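Long-range contacts in odorant binding protein ASP5 (Apis mellifera, PDB 3R72), which probably carries small hydrophobic odorant molecules in the antennae, binding them in a pocket lined by its helices and C-terminal tail: residues S18-I23 with Q45-C50; D40-Q45 with D99-T104. One frame throughout, in Å; residues are numbered along the deposited sequence. Where two conformers were deposited one is given.

Interaction 1 (S18-I23 with Q45-C50)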
loop_
_atom_site.group_PDB
_atom_site.type_symbol
_atom_site.label_atom_id
_atom_site.label_comp_id
_atom_site.label_asym_id
_atom_site.label_seq_id
_atom_site.Cartn_x
_atom_site.Cartn_y
_atom_site.Cartn_z
ATOM N N SER A 18 -11.924 1.779 -8.237
ATOM C CA SER A 18 -11.509 2.907 -9.064
ATOM C C SER A 18 -10.219 2.599 -9.807
ATOM O O SER A 18 -10.127 2.732 -11.021
ATOM C CB SER A 18 -11.293 4.136 -8.187
ATOM O OG SER A 18 -10.840 5.242 -8.946
ATOM N N CYS A 19 -9.198 2.198 -9.057
ATOM C CA CYS A 19 -7.891 1.949 -9.668
ATOM C C CYS A 19 -7.886 0.721 -10.614
ATOM O O CYS A 19 -7.180 0.734 -11.630
ATOM C CB CYS A 19 -6.822 1.859 -8.576
ATOM S SG CYS A 19 -6.418 3.440 -7.766
ATOM N N LEU A 20 -8.643 -0.333 -10.290
ATOM C CA LEU A 20 -8.711 -1.529 -11.161
ATOM C C LEU A 20 -9.234 -1.163 -12.533
ATOM O O LEU A 20 -8.763 -1.674 -13.557
ATOM C CB LEU A 20 -9.614 -2.633 -10.598
ATOM C CG LEU A 20 -9.105 -3.577 -9.512
ATOM C CD1 LEU A 20 -10.193 -4.543 -9.078
ATOM C CD2 LEU A 20 -7.846 -4.342 -9.934
ATOM N N GLN A 21 -10.242 -0.299 -12.543
ATOM C CA GLN A 21 -10.889 0.156 -13.766
ATOM C C GLN A 21 -9.923 1.022 -14.578
ATOM O O GLN A 21 -9.791 0.846 -15.786
ATOM C CB GLN A 21 -12.156 0.937 -13.422
ATOM N N LYS A 22 -9.247 1.952 -13.902
ATOM C CA LYS A 22 -8.317 2.892 -14.544
ATOM C C LYS A 22 -7.075 2.200 -15.143
ATOM O O LYS A 22 -6.649 2.493 -16.273
ATOM C CB LYS A 22 -7.891 3.935 -13.517
ATOM C CG LYS A 22 -6.818 4.899 -13.952
ATOM C CD LYS A 22 -6.678 6.014 -12.924
ATOM C CE LYS A 22 -5.658 7.055 -13.356
ATOM N NZ LYS A 22 -5.423 8.062 -12.279
ATOM N N ILE A 23 -6.507 1.279 -14.371
ATOM C CA ILE A 23 -5.302 0.544 -14.766
ATOM C C ILE A 23 -5.581 -0.705 -15.641
ATOM O O ILE A 23 -4.673 -1.197 -16.319
ATOM C CB ILE A 23 -4.472 0.190 -13.509
ATOM C CG1 ILE A 23 -4.073 1.461 -12.744
ATOM C CG2 ILE A 23 -3.218 -0.605 -13.875
ATOM C CD1 ILE A 23 -3.307 2.473 -13.571
ATOM N N GLN A 45 2.303 -2.800 -10.867
ATOM C CA GLN A 45 3.104 -1.762 -10.231
ATOM C C GLN A 45 2.361 -0.427 -10.246
ATOM O O GLN A 45 2.250 0.263 -9.224
ATOM C CB GLN A 45 4.463 -1.665 -10.921
ATOM C CG GLN A 45 5.300 -2.922 -10.730
ATOM C CD GLN A 45 6.524 -3.025 -11.599
ATOM O OE1 GLN A 45 6.744 -2.231 -12.508
ATOM N NE2 GLN A 45 7.342 -4.026 -11.310
ATOM N N CYS A 46 1.802 -0.066 -11.394
ATOM C CA CYS A 46 1.076 1.204 -11.491
ATOM C C CYS A 46 -0.217 1.224 -10.686
ATOM O O CYS A 46 -0.609 2.290 -10.216
ATOM C CB CYS A 46 0.837 1.569 -12.946
ATOM S SG CYS A 46 2.391 1.937 -13.865
ATOM N N TYR A 47 -0.837 0.067 -10.469
ATOM C CA TYR A 47 -1.974 -0.013 -9.552
ATOM C C TYR A 47 -1.555 0.446 -8.151
ATOM O O TYR A 47 -2.284 1.191 -7.492
ATOM C CB TYR A 47 -2.577 -1.427 -9.545
ATOM C CG TYR A 47 -3.601 -1.635 -8.463
ATOM C CD1 TYR A 47 -4.952 -1.374 -8.674
ATOM C CD2 TYR A 47 -3.211 -2.061 -7.207
ATOM C CE1 TYR A 47 -5.876 -1.530 -7.647
ATOM C CE2 TYR A 47 -4.130 -2.224 -6.186
ATOM C CZ TYR A 47 -5.460 -1.959 -6.417
ATOM O OH TYR A 47 -6.386 -2.101 -5.411
ATOM N N THR A 48 -0.391 -0.000 -7.684
ATOM C CA THR A 48 0.049 0.420 -6.362
ATOM C C THR A 48 0.219 1.922 -6.275
ATOM O O THR A 48 -0.099 2.528 -5.256
ATOM C CB THR A 48 1.295 -0.330 -5.832
ATOM O OG1 THR A 48 2.481 0.014 -6.556
ATOM C CG2 THR A 48 1.076 -1.838 -5.821
ATOM N N THR A 49 0.733 2.529 -7.338
ATOM C CA THR A 49 0.879 3.973 -7.361
ATOM C C THR A 49 -0.479 4.678 -7.341
ATOM O O THR A 49 -0.639 5.693 -6.669
ATOM C CB THR A 49 1.672 4.438 -8.592
ATOM O OG1 THR A 49 2.796 3.573 -8.782
ATOM C CG2 THR A 49 2.131 5.894 -8.435
ATOM N N CYS A 50 -1.437 4.145 -8.087
ATOM C CA CYS A 50 -2.777 4.700 -8.127
ATOM C C CYS A 50 -3.372 4.754 -6.716
ATOM O O CYS A 50 -3.904 5.793 -6.291
ATOM C CB CYS A 50 -3.656 3.873 -9.080
ATOM S SG CYS A 50 -5.368 4.435 -9.268
#

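Interaction 2 (D40-Q45 with D99-T104)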
loop_
_atom_site.group_PDB
_atom_site.type_symbol
_atom_site.label_atom_id
_atom_site.label_comp_id
_atom_site.label_asym_id
_atom_site.label_seq_id
_atom_site.Cartn_x
_atom_site.Cartn_y
_atom_site.Cartn_z
ATOM N N ASP A 40 6.864 -9.177 -11.867
ATOM C CA ASP A 40 7.410 -7.945 -12.427
ATOM C C ASP A 40 6.484 -7.414 -13.516
ATOM O O ASP A 40 6.839 -7.352 -14.691
ATOM C CB ASP A 40 8.815 -8.206 -12.965
ATOM C CG ASP A 40 9.507 -6.956 -13.403
ATOM O OD1 ASP A 40 10.101 -6.990 -14.501
ATOM O OD2 ASP A 40 9.446 -5.946 -12.666
ATOM N N ASP A 41 5.288 -7.018 -13.101
ATOM C CA ASP A 41 4.185 -6.648 -13.979
ATOM C C ASP A 41 3.957 -5.158 -13.818
ATOM O O ASP A 41 3.491 -4.707 -12.779
ATOM C CB ASP A 41 2.946 -7.460 -13.579
ATOM C CG ASP A 41 1.745 -7.200 -14.447
ATOM O OD1 ASP A 41 1.528 -6.045 -14.834
ATOM O OD2 ASP A 41 0.990 -8.153 -14.715
ATOM N N HIS A 42 4.321 -4.374 -14.829
ATOM C CA HIS A 42 4.283 -2.932 -14.711
ATOM C C HIS A 42 2.872 -2.405 -14.454
ATOM O O HIS A 42 2.718 -1.390 -13.793
ATOM C CB HIS A 42 4.918 -2.277 -15.940
ATOM C CG HIS A 42 5.212 -0.822 -15.756
ATOM N ND1 HIS A 42 4.404 0.163 -16.268
ATOM C CD2 HIS A 42 6.230 -0.188 -15.130
ATOM C CE1 HIS A 42 4.906 1.347 -15.959
ATOM N NE2 HIS A 42 6.020 1.162 -15.275
ATOM N N ASP A 43 1.850 -3.094 -14.948
ATOM C CA ASP A 43 0.485 -2.654 -14.684
ATOM C C ASP A 43 0.108 -2.819 -13.212
ATOM O O ASP A 43 -0.485 -1.922 -12.626
ATOM C CB ASP A 43 -0.490 -3.355 -15.616
ATOM C CG ASP A 43 -0.238 -3.000 -17.063
ATOM O OD1 ASP A 43 0.092 -1.829 -17.346
ATOM O OD2 ASP A 43 -0.365 -3.894 -17.921
ATOM N N LEU A 44 0.477 -3.942 -12.610
ATOM C CA LEU A 44 0.276 -4.107 -11.175
ATOM C C LEU A 44 1.083 -3.068 -10.407
ATOM O O LEU A 44 0.598 -2.494 -9.421
ATOM C CB LEU A 44 0.623 -5.529 -10.727
ATOM C CG LEU A 44 0.436 -5.810 -9.244
ATOM C CD1 LEU A 44 -0.980 -5.548 -8.762
ATOM C CD2 LEU A 44 0.888 -7.245 -8.942
ATOM N N GLN A 45 2.303 -2.800 -10.867
ATOM C CA GLN A 45 3.104 -1.762 -10.231
ATOM C C GLN A 45 2.361 -0.427 -10.246
ATOM O O GLN A 45 2.250 0.263 -9.224
ATOM C CB GLN A 45 4.463 -1.665 -10.921
ATOM C CG GLN A 45 5.300 -2.922 -10.730
ATOM C CD GLN A 45 6.524 -3.025 -11.599
ATOM O OE1 GLN A 45 6.744 -2.231 -12.508
ATOM N NE2 GLN A 45 7.342 -4.026 -11.310
ATOM N N ASP A 99 10.867 4.073 -12.117
ATOM C CA ASP A 99 9.754 4.991 -12.271
ATOM C C ASP A 99 8.836 4.946 -11.043
ATOM O O ASP A 99 9.064 4.159 -10.117
ATOM C CB ASP A 99 9.014 4.800 -13.612
ATOM C CG ASP A 99 8.201 3.525 -13.716
ATOM O OD1 ASP A 99 7.782 3.207 -14.850
ATOM O OD2 ASP A 99 7.934 2.863 -12.716
ATOM N N ASP A 100 7.831 5.820 -10.992
ATOM C CA ASP A 100 6.984 5.883 -9.797
ATOM C C ASP A 100 6.304 4.556 -9.505
ATOM O O ASP A 100 6.160 4.174 -8.337
ATOM C CB ASP A 100 5.916 6.961 -9.920
ATOM C CG ASP A 100 6.486 8.368 -9.918
ATOM O OD1 ASP A 100 7.684 8.547 -9.630
ATOM O OD2 ASP A 100 5.704 9.291 -10.202
ATOM N N CYS A 101 5.889 3.860 -10.557
ATOM C CA CYS A 101 5.227 2.567 -10.417
ATOM C C CYS A 101 6.166 1.549 -9.775
ATOM O O CYS A 101 5.776 0.789 -8.889
ATOM C CB CYS A 101 4.716 2.064 -11.777
ATOM S SG CYS A 101 3.527 3.169 -12.588
ATOM N N GLN A 102 7.397 1.506 -10.255
ATOM C CA GLN A 102 8.395 0.611 -9.706
ATOM C C GLN A 102 8.712 0.954 -8.252
ATOM O O GLN A 102 8.824 0.064 -7.419
ATOM C CB GLN A 102 9.648 0.650 -10.588
ATOM C CG GLN A 102 9.386 0.051 -11.957
ATOM C CD GLN A 102 10.460 0.332 -12.990
ATOM O OE1 GLN A 102 11.082 1.383 -13.008
ATOM N NE2 GLN A 102 10.631 -0.600 -13.904
ATOM N N LYS A 103 8.811 2.245 -7.935
ATOM C CA LYS A 103 9.118 2.663 -6.574
ATOM C C LYS A 103 8.030 2.255 -5.590
ATOM O O LYS A 103 8.324 1.676 -4.543
ATOM C CB LYS A 103 9.328 4.162 -6.508
ATOM C CG LYS A 103 10.608 4.652 -7.170
ATOM C CD LYS A 103 10.871 6.120 -6.833
ATOM C CE LYS A 103 12.095 6.647 -7.541
ATOM N NZ LYS A 103 12.106 8.134 -7.641
ATOM N N THR A 104 6.778 2.579 -5.886
ATOM C CA THR A 104 5.722 2.220 -4.951
ATOM C C THR A 104 5.598 0.710 -4.813
ATOM O O THR A 104 5.373 0.207 -3.715
ATOM C CB THR A 104 4.358 2.864 -5.283
ATOM O OG1 THR A 104 3.895 2.433 -6.565
ATOM C CG2 THR A 104 4.454 4.358 -5.262
HETATM O O HOH W 1 10.510 -3.603 -12.360
HETATM O O HOH W 2 8.560 -2.744 -14.471
#

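Interaction 1 (S18-I23 with Q45-C50)
C50 has its SG anti to its own backbone N (chi1 -179°) and reaches across to C19, which keeps SG beside its backbone N; the two sulfurs thus meet between the helices in a disulfide, SG to SG 2.1 Å, with a chi3 of -86° that is close to unstrained. The bond ties the two backbones together where they come nearest, the CA atoms of C19 and C50 being 6.0 Å apart. A second torsion places the aromatic group: Y47 has CG anti to the backbone N, which lays its ring alongside helix 5-23. Ring atom CE1 of Y47 lies 3.6 Å from C19 CB, an oblique approach, and the ring edge comes near the backbone N of L20. One methyl of L20 also comes in obliquely, CD2 standing 4.1 Å from Y47 CE1. Such a disulfide between two helices is one of three in this PBP/GOBP-family protein, which has the mainly helical six-cysteine fold of insect odorant-binding proteins; here the axes of the two short helical segments run at 136° and approach to 9.5 Å. One turn on from C19, I23 packs its CG1 4.1 Å from Y47 CA, with CD1 4.3 Å from C46 CB. K22, its chain extended, brings CD to 4.2 Å from C50 SG. The ring of Y47 is buried, and its OH is satisfied by a hydrogen bond to the C-terminal carboxylate oxygen of P122, while V30 and I25 add to its packing.

Interaction 2 (D40-Q45 with D99-T104)
H42 reaches across to D99 with its imidazole, and C101 CB and SG lie obliquely to the ring. H42 NE2 donates to D99 OD1 (2.7 Å, 161°), nearly in the ring plane and on the syn lone pair, with ring and carboxylate planes 56° apart. D99 is thereby shared: its OD2 accepts from Q102 N at 2.9 Å, and Q102 OE1 accepts from D99 N, the capping box that starts helix 100-114 and probably helps to orient the carboxylate that H42 meets. Followed outward, the Q45 side chain begins with CB, packed 3.4 Å from C101 O and against C101 CB; CG stays near that same carbonyl, and beyond it the extended chain carries the amide past Q102. There OE1 touches Q102 CG at 3.5 Å and accepts from a water that also takes a hydrogen bond from Q102 NE2, while NE2 donates to D40 OD2 at 3.2 Å, a bent bond (138°). The contact joins the first turn of helix 42-54 to the first turn of helix 100-114, with strand 58-59 touching D100 and T104 through F58, and helix 27-32 meeting D41 and L44 through L29.

Helix 42-54 serves both contacts: interaction 1 fastens it to the end of helix 5-23, interaction 2 to the start of helix 100-114. Both are partly buried and lie on the same side of the chain's centre. Their chemistry differs: interaction 1 is covalent and apolar, around a buried aromatic ring, whereas interaction 2 packs Q45 on C101 and adds a histidine-carboxylate bond and bridging water at two helix starts. The C46–C101 disulfide, SG to SG 2.1 Å, joins a residue of each, so successive sulfur bridges link three helices. Deeper in, T49 OG1 and T104 OG1 lie 2.7 Å apart, probably hydrogen-bonded.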